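Long-range contacts in esterase E25 (PDB 4Q05), which probably hydrolyses carboxylic esters as a dimeric bacterial member of the hormone-sensitive lipase family, with an alpha/beta hydrolase fold: residues S51-N56 / T340-Q345; P121-P126 / L159-V164; G138-L143 / G261-A266; D183-Y188 / M213-H218; P293-T298 / D323-E328. All blocks are in the same frame, centred on the assembly; numbering follows the deposited sequence.

Contact 1 of 5, residues S51-N56 / T340-Q345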
# COMPACT_ATOMS: atom_id res chain seq x y z
N SER A 51 -6.36 -6.96 13.24
CA SER A 51 -7.08 -6.85 14.51
C SER A 51 -7.76 -8.18 14.83
O SER A 51 -8.01 -8.99 13.94
CB SER A 51 -8.17 -5.78 14.42
OG SER A 51 -9.19 -6.20 13.52
N ASP A 52 -8.07 -8.40 16.10
CA ASP A 52 -8.85 -9.57 16.47
C ASP A 52 -10.16 -9.63 15.70
O ASP A 52 -10.55 -10.69 15.22
CB ASP A 52 -9.10 -9.60 17.98
CG ASP A 52 -7.83 -9.80 18.77
OD1 ASP A 52 -6.81 -10.20 18.15
OD2 ASP A 52 -7.83 -9.55 19.99
N VAL A 53 -10.84 -8.50 15.58
CA VAL A 53 -12.10 -8.46 14.85
C VAL A 53 -11.93 -8.97 13.41
O VAL A 53 -12.70 -9.80 12.94
CB VAL A 53 -12.70 -7.03 14.83
CG1 VAL A 53 -13.97 -6.98 13.99
CG2 VAL A 53 -12.97 -6.54 16.25
N LEU A 54 -10.92 -8.46 12.70
CA LEU A 54 -10.73 -8.85 11.30
C LEU A 54 -10.22 -10.29 11.21
O LEU A 54 -10.67 -11.08 10.37
CB LEU A 54 -9.77 -7.89 10.60
CG LEU A 54 -9.52 -8.22 9.13
CD1 LEU A 54 -10.84 -8.22 8.38
CD2 LEU A 54 -8.53 -7.23 8.50
N TYR A 55 -9.30 -10.62 12.10
CA TYR A 55 -8.81 -11.99 12.19
C TYR A 55 -9.98 -12.97 12.35
O TYR A 55 -10.04 -14.02 11.69
CB TYR A 55 -7.86 -12.13 13.36
CG TYR A 55 -7.29 -13.53 13.51
CD1 TYR A 55 -7.97 -14.50 14.23
CD2 TYR A 55 -6.08 -13.87 12.93
CE1 TYR A 55 -7.46 -15.79 14.38
CE2 TYR A 55 -5.55 -15.15 13.07
CZ TYR A 55 -6.25 -16.11 13.80
OH TYR A 55 -5.75 -17.38 13.94
N ASN A 56 -10.92 -12.64 13.23
CA ASN A 56 -12.06 -13.54 13.44
C ASN A 56 -12.99 -13.60 12.22
O ASN A 56 -13.44 -14.68 11.84
CB ASN A 56 -12.82 -13.16 14.72
CG ASN A 56 -12.03 -13.51 15.97
OD1 ASN A 56 -11.24 -14.45 15.98
ND2 ASN A 56 -12.22 -12.73 17.04
N THR A 340 -16.91 -2.25 13.90
CA THR A 340 -16.10 -2.47 15.10
C THR A 340 -14.63 -2.82 14.80
O THR A 340 -13.83 -2.91 15.72
CB THR A 340 -16.65 -3.59 15.99
OG1 THR A 340 -16.45 -4.85 15.33
CG2 THR A 340 -18.16 -3.38 16.29
N ALA A 341 -14.29 -3.07 13.55
CA ALA A 341 -12.91 -3.42 13.23
C ALA A 341 -12.00 -2.24 13.53
O ALA A 341 -12.27 -1.12 13.09
CB ALA A 341 -12.78 -3.84 11.77
N PRO A 342 -10.93 -2.46 14.30
CA PRO A 342 -9.99 -1.34 14.44
C PRO A 342 -9.55 -0.78 13.09
O PRO A 342 -9.32 0.42 13.02
CB PRO A 342 -8.82 -1.96 15.21
CG PRO A 342 -9.53 -2.97 16.13
CD PRO A 342 -10.67 -3.54 15.28
N GLU A 343 -9.43 -1.61 12.06
CA GLU A 343 -9.00 -1.13 10.74
C GLU A 343 -9.97 -0.08 10.21
O GLU A 343 -9.57 0.96 9.69
CB GLU A 343 -8.94 -2.29 9.73
CG GLU A 343 -7.77 -3.25 9.95
CD GLU A 343 -8.05 -4.32 11.00
OE1 GLU A 343 -9.13 -4.29 11.63
OE2 GLU A 343 -7.18 -5.21 11.19
N THR A 344 -11.25 -0.38 10.34
CA THR A 344 -12.31 0.50 9.89
C THR A 344 -12.37 1.77 10.72
O THR A 344 -12.51 2.87 10.19
CB THR A 344 -13.65 -0.26 9.97
OG1 THR A 344 -13.59 -1.38 9.09
CG2 THR A 344 -14.82 0.64 9.59
N GLN A 345 -12.26 1.63 12.03
CA GLN A 345 -12.30 2.80 12.90
C GLN A 345 -11.13 3.72 12.58
O GLN A 345 -11.27 4.93 12.55
CB GLN A 345 -12.25 2.40 14.37
CG GLN A 345 -13.47 1.62 14.83
CD GLN A 345 -13.34 1.19 16.27
OE1 GLN A 345 -12.25 1.18 16.83
NE2 GLN A 345 -14.47 0.84 16.88
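Ser51 and Glu343 meet through a two-pronged grip in which both carboxylate oxygens are used. The backbone N of Ser51 donates to Glu343 OE2 at 2.8 Å, almost straight at 175°, while Ser51 OG gives its proton to Glu343 OE1 at 2.7 Å on the syn side of the carboxylate. With two bonds from one residue, the carboxylate is held against rotation. Side-chain torsions bring it there: CG of Glu343 lies anti to the carbonyl carbon (chi1 -73°) and the chain bends at chi2 (84°). The same serine oxygen accepts from Leu54 N at 3.0 Å, which makes Ser51 the N-cap of helix 52-59; Glu343 probably steadies its hydroxyl toward Leu54 N. The start of this N-terminal helix is thus joined to the start of the C-terminal helix 342-358, which follows the last strand of the alpha/beta hydrolase sheet. Around this polar centre lies an apolar fringe: Pro342 CD rests on Ser51 CB at 3.5 Å, Val53 CG1 lies against Ala341 and against Thr340 OG1, itself bonded to Asp338, and Val53 CG2 against Pro342 CD. Leu54 CD2 covers the carboxylate at OE2, and Leu54 also packs on Ile330.

Contact 2 of 5, residues P121-P126 / L159-V164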
# COMPACT_ATOMS: atom_id res chain seq x y z
N PRO A 121 -25.50 11.52 9.96
CA PRO A 121 -25.07 10.85 11.19
C PRO A 121 -25.49 11.68 12.40
O PRO A 121 -25.77 12.85 12.21
CB PRO A 121 -23.55 10.86 11.06
CG PRO A 121 -23.26 12.12 10.34
CD PRO A 121 -24.42 12.33 9.37
N VAL A 122 -25.52 11.10 13.59
CA VAL A 122 -25.90 11.88 14.78
C VAL A 122 -24.85 12.91 15.12
O VAL A 122 -25.15 13.94 15.72
CB VAL A 122 -26.11 11.00 16.02
CG1 VAL A 122 -27.55 10.56 16.12
CG2 VAL A 122 -25.16 9.81 16.00
N GLU A 123 -23.61 12.62 14.76
CA GLU A 123 -22.52 13.53 15.09
C GLU A 123 -21.80 13.98 13.84
O GLU A 123 -21.21 13.18 13.13
CB GLU A 123 -21.54 12.84 16.05
CG GLU A 123 -20.39 13.70 16.54
CD GLU A 123 -19.42 12.93 17.43
OE1 GLU A 123 -19.79 11.83 17.89
OE2 GLU A 123 -18.29 13.40 17.65
N VAL A 124 -21.88 15.28 13.56
CA VAL A 124 -21.12 15.87 12.47
C VAL A 124 -20.01 16.71 13.08
O VAL A 124 -20.27 17.54 13.95
CB VAL A 124 -22.02 16.75 11.59
CG1 VAL A 124 -21.19 17.46 10.54
CG2 VAL A 124 -23.12 15.91 10.94
N ALA A 125 -18.78 16.50 12.64
CA ALA A 125 -17.65 17.24 13.19
C ALA A 125 -17.85 18.73 13.00
O ALA A 125 -18.28 19.18 11.94
CB ALA A 125 -16.35 16.80 12.55
N PRO A 126 -17.54 19.52 14.04
CA PRO A 126 -17.73 20.97 13.99
C PRO A 126 -17.24 21.58 12.68
O PRO A 126 -17.99 22.31 12.02
CB PRO A 126 -16.88 21.47 15.16
CG PRO A 126 -16.97 20.34 16.16
CD PRO A 126 -17.01 19.07 15.35
N LEU A 159 -18.62 7.43 10.84
CA LEU A 159 -17.24 7.39 11.29
C LEU A 159 -16.44 8.60 10.86
O LEU A 159 -15.60 9.07 11.60
CB LEU A 159 -16.56 6.10 10.83
CG LEU A 159 -17.22 4.86 11.43
CD1 LEU A 159 -16.41 3.61 11.16
CD2 LEU A 159 -17.39 5.06 12.92
N ALA A 160 -16.69 9.11 9.65
CA ALA A 160 -16.00 10.32 9.25
C ALA A 160 -16.73 11.57 9.79
O ALA A 160 -16.23 12.68 9.66
CB ALA A 160 -15.83 10.40 7.74
N LYS A 161 -17.89 11.36 10.40
CA LYS A 161 -18.65 12.44 11.04
C LYS A 161 -18.97 13.57 10.08
O LYS A 161 -18.62 14.73 10.32
CB LYS A 161 -17.90 12.96 12.26
CG LYS A 161 -17.60 11.87 13.28
CD LYS A 161 -16.79 12.42 14.45
CE LYS A 161 -16.41 11.32 15.43
NZ LYS A 161 -15.51 11.84 16.51
N VAL A 162 -19.63 13.23 8.99
CA VAL A 162 -19.91 14.19 7.94
C VAL A 162 -21.22 13.76 7.31
O VAL A 162 -21.53 12.57 7.28
CB VAL A 162 -18.79 14.17 6.88
CG1 VAL A 162 -18.79 12.82 6.15
CG2 VAL A 162 -18.96 15.31 5.90
N ARG A 163 -22.01 14.72 6.84
CA ARG A 163 -23.21 14.38 6.09
C ARG A 163 -22.80 13.80 4.76
O ARG A 163 -21.87 14.28 4.13
CB ARG A 163 -24.08 15.61 5.84
CG ARG A 163 -24.68 16.20 7.09
CD ARG A 163 -25.58 17.39 6.76
NE ARG A 163 -26.08 18.01 7.98
CZ ARG A 163 -25.41 18.92 8.68
NH1 ARG A 163 -24.21 19.33 8.27
NH2 ARG A 163 -25.94 19.42 9.78
N VAL A 164 -23.53 12.78 4.33
CA VAL A 164 -23.29 12.14 3.06
C VAL A 164 -24.53 12.25 2.18
O VAL A 164 -25.66 12.12 2.65
CB VAL A 164 -22.96 10.66 3.24
CG1 VAL A 164 -22.78 10.00 1.89
CG2 VAL A 164 -21.71 10.51 4.10
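Lys161 and Glu123 run side by side and point the same way, so that their charged ends come out together. Glu123 sets CG anti to the backbone N (chi1 -177°) and stays extended beyond it, which lays it along the lysine. The resulting salt bridge is a long one, Lys161 NZ to Glu123 OE2 at 3.4 Å, and as a hydrogen bond it is weak; much of the pairing is the flank of the lysine, whose CE and CD follow the carboxylate. Closer to the main chain the lysine CB lies against Glu123 O at 3.4 Å. With only an alanine methyl at Lys161, the Glu123 carboxylate would probably lose this countercharge and its chain be left freer to turn. The backbone supplies the firmer tie: Ala125 N donates to Lys161 O at 2.9 Å, with an N-H...O angle of 167° and the donor tilted from the carbonyl plane. Lys161 has positive phi (56°) where the chain leaves helix 151-160 for strand 164-168, and the loop between strands 114-120 and 132-136 passes along this turn of the alpha/beta hydrolase fold. Val124 is set at about a right angle to Arg163: its CG2 meets Arg163 CG at 4.2 Å and lies over one face of the guanidinium, whose NH2 forms a salt bridge with Glu129. Pro121 brings CG to Val162 O at 3.5 Å and also packs on Ala157 of helix 151-160.

Contact 3 of 5, residues G138-L143 / G261-A266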
# COMPACT_ATOMS: atom_id res chain seq x y z
N GLY A 138 -20.14 1.42 -4.45
CA GLY A 138 -19.36 0.40 -5.14
C GLY A 138 -20.24 -0.70 -5.69
O GLY A 138 -21.42 -0.50 -5.97
N GLY A 139 -19.67 -1.89 -5.82
CA GLY A 139 -20.30 -2.94 -6.59
C GLY A 139 -19.73 -2.81 -7.98
O GLY A 139 -19.25 -1.73 -8.37
N ALA A 140 -19.77 -3.88 -8.73
CA ALA A 140 -19.22 -3.88 -10.03
C ALA A 140 -20.22 -3.42 -11.07
O ALA A 140 -20.69 -4.19 -11.86
CB ALA A 140 -18.69 -5.23 -10.38
N PHE A 141 -20.53 -2.14 -11.01
CA PHE A 141 -21.20 -1.42 -12.06
C PHE A 141 -22.69 -1.68 -12.26
O PHE A 141 -23.34 -0.94 -12.93
CB PHE A 141 -20.49 -1.64 -13.40
CG PHE A 141 -19.04 -1.27 -13.36
CD1 PHE A 141 -18.66 0.03 -13.42
CD2 PHE A 141 -18.07 -2.23 -13.21
CE1 PHE A 141 -17.35 0.37 -13.34
CE2 PHE A 141 -16.76 -1.88 -13.13
CZ PHE A 141 -16.40 -0.59 -13.20
N VAL A 142 -23.20 -2.73 -11.65
CA VAL A 142 -24.60 -3.07 -11.82
C VAL A 142 -25.23 -3.38 -10.47
O VAL A 142 -26.40 -3.61 -10.41
CB VAL A 142 -24.82 -4.27 -12.73
CG1 VAL A 142 -24.28 -4.01 -14.10
CG2 VAL A 142 -24.14 -5.48 -12.17
N LEU A 143 -24.43 -3.41 -9.43
CA LEU A 143 -24.87 -3.82 -8.10
C LEU A 143 -25.15 -2.63 -7.19
O LEU A 143 -24.74 -1.51 -7.48
CB LEU A 143 -23.83 -4.73 -7.45
CG LEU A 143 -23.52 -6.02 -8.22
CD1 LEU A 143 -22.42 -6.84 -7.54
CD2 LEU A 143 -24.80 -6.87 -8.42
N GLY A 261 -15.43 -14.64 -15.20
CA GLY A 261 -16.84 -14.91 -15.02
C GLY A 261 -17.61 -13.62 -14.81
O GLY A 261 -17.65 -12.74 -15.68
N PHE A 262 -18.23 -13.52 -13.64
CA PHE A 262 -19.14 -12.41 -13.36
C PHE A 262 -18.51 -11.03 -13.52
O PHE A 262 -19.06 -10.15 -14.20
CB PHE A 262 -19.75 -12.53 -11.97
CG PHE A 262 -20.68 -11.42 -11.64
CD1 PHE A 262 -21.96 -11.40 -12.15
CD2 PHE A 262 -20.25 -10.34 -10.88
CE1 PHE A 262 -22.83 -10.36 -11.88
CE2 PHE A 262 -21.11 -9.29 -10.61
CZ PHE A 262 -22.41 -9.30 -11.11
N LEU A 263 -17.36 -10.82 -12.88
CA LEU A 263 -16.79 -9.48 -12.85
C LEU A 263 -16.48 -9.03 -14.27
O LEU A 263 -16.84 -7.93 -14.66
CB LEU A 263 -15.53 -9.43 -11.98
CG LEU A 263 -14.88 -8.05 -11.89
CD1 LEU A 263 -15.91 -6.99 -11.49
CD2 LEU A 263 -13.68 -8.06 -10.92
N GLU A 264 -15.84 -9.89 -15.05
CA GLU A 264 -15.56 -9.53 -16.43
C GLU A 264 -16.86 -9.23 -17.20
O GLU A 264 -16.92 -8.28 -17.98
CB GLU A 264 -14.75 -10.62 -17.16
CG GLU A 264 -14.57 -10.26 -18.62
CD GLU A 264 -13.64 -11.19 -19.38
OE1 GLU A 264 -13.22 -12.23 -18.82
OE2 GLU A 264 -13.34 -10.87 -20.55
N ALA A 265 -17.88 -10.04 -16.98
CA ALA A 265 -19.16 -9.84 -17.65
C ALA A 265 -19.73 -8.48 -17.28
O ALA A 265 -20.21 -7.74 -18.14
CB ALA A 265 -20.13 -10.95 -17.28
N ALA A 266 -19.66 -8.14 -15.99
CA ALA A 266 -20.16 -6.85 -15.53
C ALA A 266 -19.36 -5.71 -16.17
O ALA A 266 -19.91 -4.70 -16.61
CB ALA A 266 -20.10 -6.75 -14.01
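Ala140 O, the polar atom nearest the partner helix, is met by the methyl of Ala266, with CB 3.4 Å away; no hydrogen bond crosses between 138-143 and 261-266. Inside the loop a weak bond from Phe141 N to Gly139 O, at 3.0 Å, closes an inverse gamma turn centred on Ala140. This turn thrusts the Ala140 methyl at helix 262-271, where Leu263 CD1 comes within 3.5 Å, tighter than usual for two carbons, and Ala266 CB stands 4.2 Å from the same methyl. Leu263 reaches it by setting CG opposite the backbone N (chi1 -179°), which carries the branch along the helix flank to the loop. The loop follows strand 132-136 of the alpha/beta hydrolase fold, and its glycines, Gly138 and Gly139, lie where hormone-sensitive lipase relatives carry the HGG oxyanion-hole motif. A weak hydrogen bond between Ser206 OG and Gly139 O, and a backbone bond between Gly139 and Gly207, place it beside the probable nucleophile elbow. Further along, Phe262 extends from the first turn of its helix to meet two aliphatic groups obliquely: Leu143 CD1, arriving from the opposite direction, lies 4.1 Å from CE2, and Val142 CG2 lies 4.3 Å from CZ. Helix 77-88 adds to this packing, Leu87 touching both Leu143 and Phe262, while Phe141 stacks its ring on Tyr270 one turn beyond Ala266.

Contact 4 of 5, residues D183-Y188 / M213-H218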
# COMPACT_ATOMS: atom_id res chain seq x y z
N ASP A 183 -25.78 10.93 -14.40
CA ASP A 183 -26.41 11.15 -13.11
C ASP A 183 -25.48 11.76 -12.09
O ASP A 183 -25.86 12.70 -11.37
CB ASP A 183 -26.99 9.85 -12.56
CG ASP A 183 -28.22 9.41 -13.31
OD1 ASP A 183 -28.67 10.18 -14.18
OD2 ASP A 183 -28.73 8.30 -13.03
N VAL A 184 -24.26 11.25 -12.01
CA VAL A 184 -23.33 11.83 -11.06
C VAL A 184 -23.03 13.28 -11.43
O VAL A 184 -23.07 14.17 -10.59
CB VAL A 184 -22.04 11.00 -10.92
CG1 VAL A 184 -21.06 11.72 -10.03
CG2 VAL A 184 -22.38 9.63 -10.35
N PHE A 185 -22.79 13.52 -12.71
CA PHE A 185 -22.54 14.89 -13.16
C PHE A 185 -23.73 15.81 -12.85
O PHE A 185 -23.56 16.94 -12.38
CB PHE A 185 -22.23 14.90 -14.65
CG PHE A 185 -21.99 16.27 -15.21
CD1 PHE A 185 -20.81 16.94 -14.94
CD2 PHE A 185 -22.94 16.89 -16.00
CE1 PHE A 185 -20.57 18.20 -15.45
CE2 PHE A 185 -22.72 18.16 -16.51
CZ PHE A 185 -21.53 18.81 -16.24
N THR A 186 -24.94 15.32 -13.10
CA THR A 186 -26.15 16.10 -12.87
C THR A 186 -26.25 16.54 -11.42
O THR A 186 -26.50 17.71 -11.14
CB THR A 186 -27.41 15.28 -13.24
OG1 THR A 186 -27.46 15.09 -14.65
CG2 THR A 186 -28.67 15.98 -12.79
N VAL A 187 -26.05 15.61 -10.50
CA VAL A 187 -26.13 15.95 -9.09
C VAL A 187 -25.01 16.91 -8.71
O VAL A 187 -25.24 17.89 -7.99
CB VAL A 187 -26.07 14.69 -8.20
CG1 VAL A 187 -25.90 15.08 -6.74
CG2 VAL A 187 -27.32 13.87 -8.40
N TYR A 188 -23.81 16.64 -9.19
CA TYR A 188 -22.69 17.53 -8.88
C TYR A 188 -22.94 18.96 -9.36
O TYR A 188 -22.74 19.92 -8.61
CB TYR A 188 -21.39 17.00 -9.49
CG TYR A 188 -20.17 17.78 -9.07
CD1 TYR A 188 -19.63 17.61 -7.80
CD2 TYR A 188 -19.57 18.68 -9.94
CE1 TYR A 188 -18.51 18.33 -7.40
CE2 TYR A 188 -18.45 19.39 -9.55
CZ TYR A 188 -17.92 19.21 -8.28
OH TYR A 188 -16.81 19.91 -7.88
N MET A 213 -13.68 9.03 -10.55
CA MET A 213 -12.50 9.37 -11.32
C MET A 213 -12.87 9.93 -12.70
O MET A 213 -12.32 10.93 -13.15
CB MET A 213 -11.59 8.14 -11.47
CG MET A 213 -10.99 7.67 -10.13
SD MET A 213 -10.00 6.18 -10.38
CE MET A 213 -8.60 6.84 -11.30
N GLY A 214 -13.82 9.28 -13.37
CA GLY A 214 -14.25 9.74 -14.68
C GLY A 214 -14.87 11.12 -14.63
O GLY A 214 -14.61 11.97 -15.49
N LEU A 215 -15.69 11.36 -13.62
CA LEU A 215 -16.29 12.68 -13.44
C LEU A 215 -15.24 13.76 -13.24
O LEU A 215 -15.29 14.83 -13.86
CB LEU A 215 -17.22 12.69 -12.24
CG LEU A 215 -17.72 14.11 -11.92
CD1 LEU A 215 -18.54 14.65 -13.08
CD2 LEU A 215 -18.53 14.12 -10.64
N VAL A 216 -14.28 13.50 -12.35
CA VAL A 216 -13.28 14.52 -12.07
C VAL A 216 -12.48 14.85 -13.33
O VAL A 216 -12.15 16.00 -13.56
CB VAL A 216 -12.34 14.10 -10.92
CG1 VAL A 216 -11.23 15.13 -10.74
CG2 VAL A 216 -13.13 13.94 -9.64
N GLN A 217 -12.18 13.85 -14.14
CA GLN A 217 -11.47 14.07 -15.39
C GLN A 217 -12.28 14.97 -16.33
O GLN A 217 -11.74 15.88 -16.96
CB GLN A 217 -11.14 12.73 -16.05
CG GLN A 217 -10.01 12.01 -15.34
CD GLN A 217 -9.90 10.56 -15.71
OE1 GLN A 217 -10.90 9.90 -15.99
NE2 GLN A 217 -8.69 10.04 -15.71
N HIS A 218 -13.58 14.70 -16.40
CA HIS A 218 -14.51 15.52 -17.18
C HIS A 218 -14.53 16.96 -16.67
O HIS A 218 -14.34 17.91 -17.44
CB HIS A 218 -15.90 14.90 -17.12
CG HIS A 218 -16.93 15.59 -17.96
ND1 HIS A 218 -16.68 15.98 -19.27
CD2 HIS A 218 -18.21 15.95 -17.70
CE1 HIS A 218 -17.76 16.56 -19.76
NE2 HIS A 218 -18.70 16.55 -18.84
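Leu215 and Phe185 both carry CG anti to the backbone N, at chi1 172° for the leucine, and these extended settings send the leucine branch and the phenyl ring across to the partner helix. His218, one turn after Leu215, takes the same first torsion and swings its imidazole over the phenyl ring. Leu215 lies at the middle of the contact, its two methyls going different ways. CD1 comes to the edge of the Phe185 ring, near its plane, 3.7 Å from CD1 of the phenylalanine. CD2 drops between Val184 and Tyr188, reaching Val184 CG1 at 3.5 Å and Tyr188 CB at 4.2 Å. Phe185 therefore has aliphatic contact at its rim and aromatic contact above: the edge of His218 is turned to its face in an edge-to-face pair, centroids 5.3 Å apart and planes at 60°, with His218 CD2 lying 3.9 Å from Phe185 CD1. The segment axes approach to 10.3 Å and cross at -58°, so the residues that meet are few: Val184, Phe185 and Tyr188 on helix 179-194, Leu215 and His218 one turn apart on helix 206-221.

Both helices belong to the alpha/beta hydrolase fold, and helix 206-221 is the one that follows the probable nucleophile elbow. Leu211 and Leu219 of that helix extend the apolar seam, touching Val184 and Phe185 respectively, while Tyr188 sends its OH away to Asp225 O. No hydrogen bond crosses between the segments, so their hold rests on dispersion and the aromatic edge, with shape fit rather than directed bonds setting how the helices lie.

Contact 5 of 5, residues P293-T298 / D323-E328. With NA (sodium ion), chain D.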
# COMPACT_ATOMS: atom_id res chain seq x y z
N PRO A 293 -6.94 16.59 -3.62
CA PRO A 293 -6.32 15.62 -2.70
C PRO A 293 -7.17 14.38 -2.62
O PRO A 293 -8.39 14.48 -2.48
CB PRO A 293 -6.32 16.36 -1.36
CG PRO A 293 -6.21 17.82 -1.75
CD PRO A 293 -7.03 17.94 -3.02
N THR A 294 -6.52 13.22 -2.70
CA THR A 294 -7.23 11.95 -2.78
C THR A 294 -6.79 10.98 -1.67
O THR A 294 -5.61 10.87 -1.34
CB THR A 294 -7.01 11.32 -4.16
OG1 THR A 294 -7.55 12.20 -5.16
CG2 THR A 294 -7.68 9.94 -4.29
N PHE A 295 -7.77 10.29 -1.10
CA PHE A 295 -7.57 9.35 -0.02
C PHE A 295 -7.92 7.99 -0.60
O PHE A 295 -9.03 7.81 -1.14
CB PHE A 295 -8.52 9.73 1.12
CG PHE A 295 -8.42 8.87 2.37
CD1 PHE A 295 -8.93 7.58 2.39
CD2 PHE A 295 -7.90 9.40 3.54
CE1 PHE A 295 -8.86 6.82 3.55
CE2 PHE A 295 -7.85 8.65 4.71
CZ PHE A 295 -8.33 7.35 4.71
N LEU A 296 -7.00 7.03 -0.51
CA LEU A 296 -7.24 5.71 -1.09
C LEU A 296 -7.04 4.61 -0.05
O LEU A 296 -6.17 4.71 0.79
CB LEU A 296 -6.31 5.42 -2.27
CG LEU A 296 -6.31 6.44 -3.42
CD1 LEU A 296 -5.16 7.43 -3.22
CD2 LEU A 296 -6.18 5.71 -4.76
N ILE A 297 -7.85 3.57 -0.14
CA ILE A 297 -7.77 2.48 0.82
C ILE A 297 -7.98 1.14 0.13
O ILE A 297 -8.79 1.02 -0.80
CB ILE A 297 -8.77 2.69 1.99
CG1 ILE A 297 -8.71 1.51 2.96
CG2 ILE A 297 -10.17 2.85 1.47
CD1 ILE A 297 -9.57 1.73 4.17
N THR A 298 -7.23 0.15 0.57
CA THR A 298 -7.33 -1.19 0.03
C THR A 298 -6.70 -2.13 1.08
O THR A 298 -6.55 -1.74 2.23
CB THR A 298 -6.62 -1.29 -1.35
OG1 THR A 298 -6.71 -2.62 -1.87
CG2 THR A 298 -5.16 -0.87 -1.25
N ASP A 323 -3.03 10.08 -0.30
CA ASP A 323 -2.65 9.31 0.87
C ASP A 323 -3.17 7.90 0.72
O ASP A 323 -4.36 7.69 0.46
CB ASP A 323 -3.21 9.97 2.13
CG ASP A 323 -2.52 11.30 2.43
OD1 ASP A 323 -1.36 11.46 2.00
OD2 ASP A 323 -3.13 12.18 3.09
N LEU A 324 -2.28 6.92 0.86
CA LEU A 324 -2.66 5.52 0.69
C LEU A 324 -2.67 4.78 2.03
O LEU A 324 -1.76 4.93 2.85
CB LEU A 324 -1.68 4.82 -0.25
CG LEU A 324 -1.90 3.30 -0.36
CD1 LEU A 324 -3.18 2.94 -1.11
CD2 LEU A 324 -0.71 2.62 -1.02
N PHE A 325 -3.71 3.96 2.22
CA PHE A 325 -3.81 3.06 3.37
C PHE A 325 -4.08 1.65 2.88
O PHE A 325 -5.03 1.42 2.13
CB PHE A 325 -4.92 3.53 4.32
CG PHE A 325 -4.67 4.89 4.88
CD1 PHE A 325 -4.96 6.02 4.14
CD2 PHE A 325 -4.10 5.04 6.13
CE1 PHE A 325 -4.70 7.28 4.66
CE2 PHE A 325 -3.84 6.29 6.65
CZ PHE A 325 -4.14 7.42 5.91
N VAL A 326 -3.23 0.72 3.28
CA VAL A 326 -3.37 -0.69 2.91
C VAL A 326 -3.43 -1.49 4.20
O VAL A 326 -2.50 -1.47 5.00
CB VAL A 326 -2.17 -1.18 2.07
CG1 VAL A 326 -2.32 -2.67 1.71
CG2 VAL A 326 -2.00 -0.32 0.80
N TYR A 327 -4.52 -2.20 4.40
CA TYR A 327 -4.71 -2.95 5.64
C TYR A 327 -4.43 -4.42 5.46
O TYR A 327 -5.00 -5.07 4.59
CB TYR A 327 -6.13 -2.73 6.18
CG TYR A 327 -6.29 -1.34 6.72
CD1 TYR A 327 -5.93 -1.03 8.03
CD2 TYR A 327 -6.75 -0.32 5.90
CE1 TYR A 327 -6.04 0.26 8.52
CE2 TYR A 327 -6.87 0.97 6.38
CZ TYR A 327 -6.51 1.25 7.69
OH TYR A 327 -6.64 2.53 8.16
N GLU A 328 -3.55 -4.94 6.30
CA GLU A 328 -3.31 -6.38 6.39
C GLU A 328 -4.64 -7.12 6.53
O GLU A 328 -5.45 -6.78 7.40
CB GLU A 328 -2.45 -6.65 7.63
CG GLU A 328 -2.22 -8.10 7.97
CD GLU A 328 -1.25 -8.75 7.01
OE1 GLU A 328 -0.93 -8.12 5.97
OE2 GLU A 328 -0.81 -9.88 7.30
NA NA D . -0.82 0.90 4.96
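Strands 294-299 and 322-327 pair in parallel as the two beta arms of a right-handed beta-alpha-beta unit at one end of the alpha/beta hydrolase sheet, with helix 305-317 as the crossover. Backbone bonds form a ladder of five: Leu296 N gives to Asp323 O at 2.9 Å, Phe325 N to Leu296 O, Thr298 N to Phe325 O, and the outer two run from Asp323 N to Thr294 O and from Tyr327 N to Thr298 O. Among the aromatics, Phe295 sets CG opposite the backbone N (chi1 -178°) and Phe325 opposite the carbonyl carbon (chi1 -62°), which brings the rings together nearly parallel (20°) but displaced, with centroids 4.8 Å apart and little face overlap. Cut back to an alanine, Phe295 would probably leave a gap beside Phe325 and deprive Phe354 of its edge-to-face partner. Apolar contacts follow on both faces: Ile297 CD1 meets Tyr327 CE2 at 3.6 Å, and Thr298 CG2 lies alongside Val326 CG2 at 3.8 Å. Leu324 packs on Leu324 of the second subunit, and at this interface a sodium ion is bound by Val326 O at 2.9 Å and by His312 ND1 of that subunit.

Contact 1 closes a loop of the chain that encloses the other four, and it touches two of them: Thr344 CG2 packs on Leu159 CD1 of contact 2 at 3.7 Å, and Glu343 CG on Tyr327 CD1 of contact 5 at 3.5 Å. The C-terminal helix thus borders both the helix-end turn of contact 2 and the edge strand of contact 5. Contacts 3 and 4 lie beside the probable nucleophile elbow around Ser206 without meeting each other, their centres about 20 Å apart. Contact 5 stands across the chain's centre from contact 3, about 22 Å between centres, and lies at the subunit interface, where a sodium ion binds Val326 O.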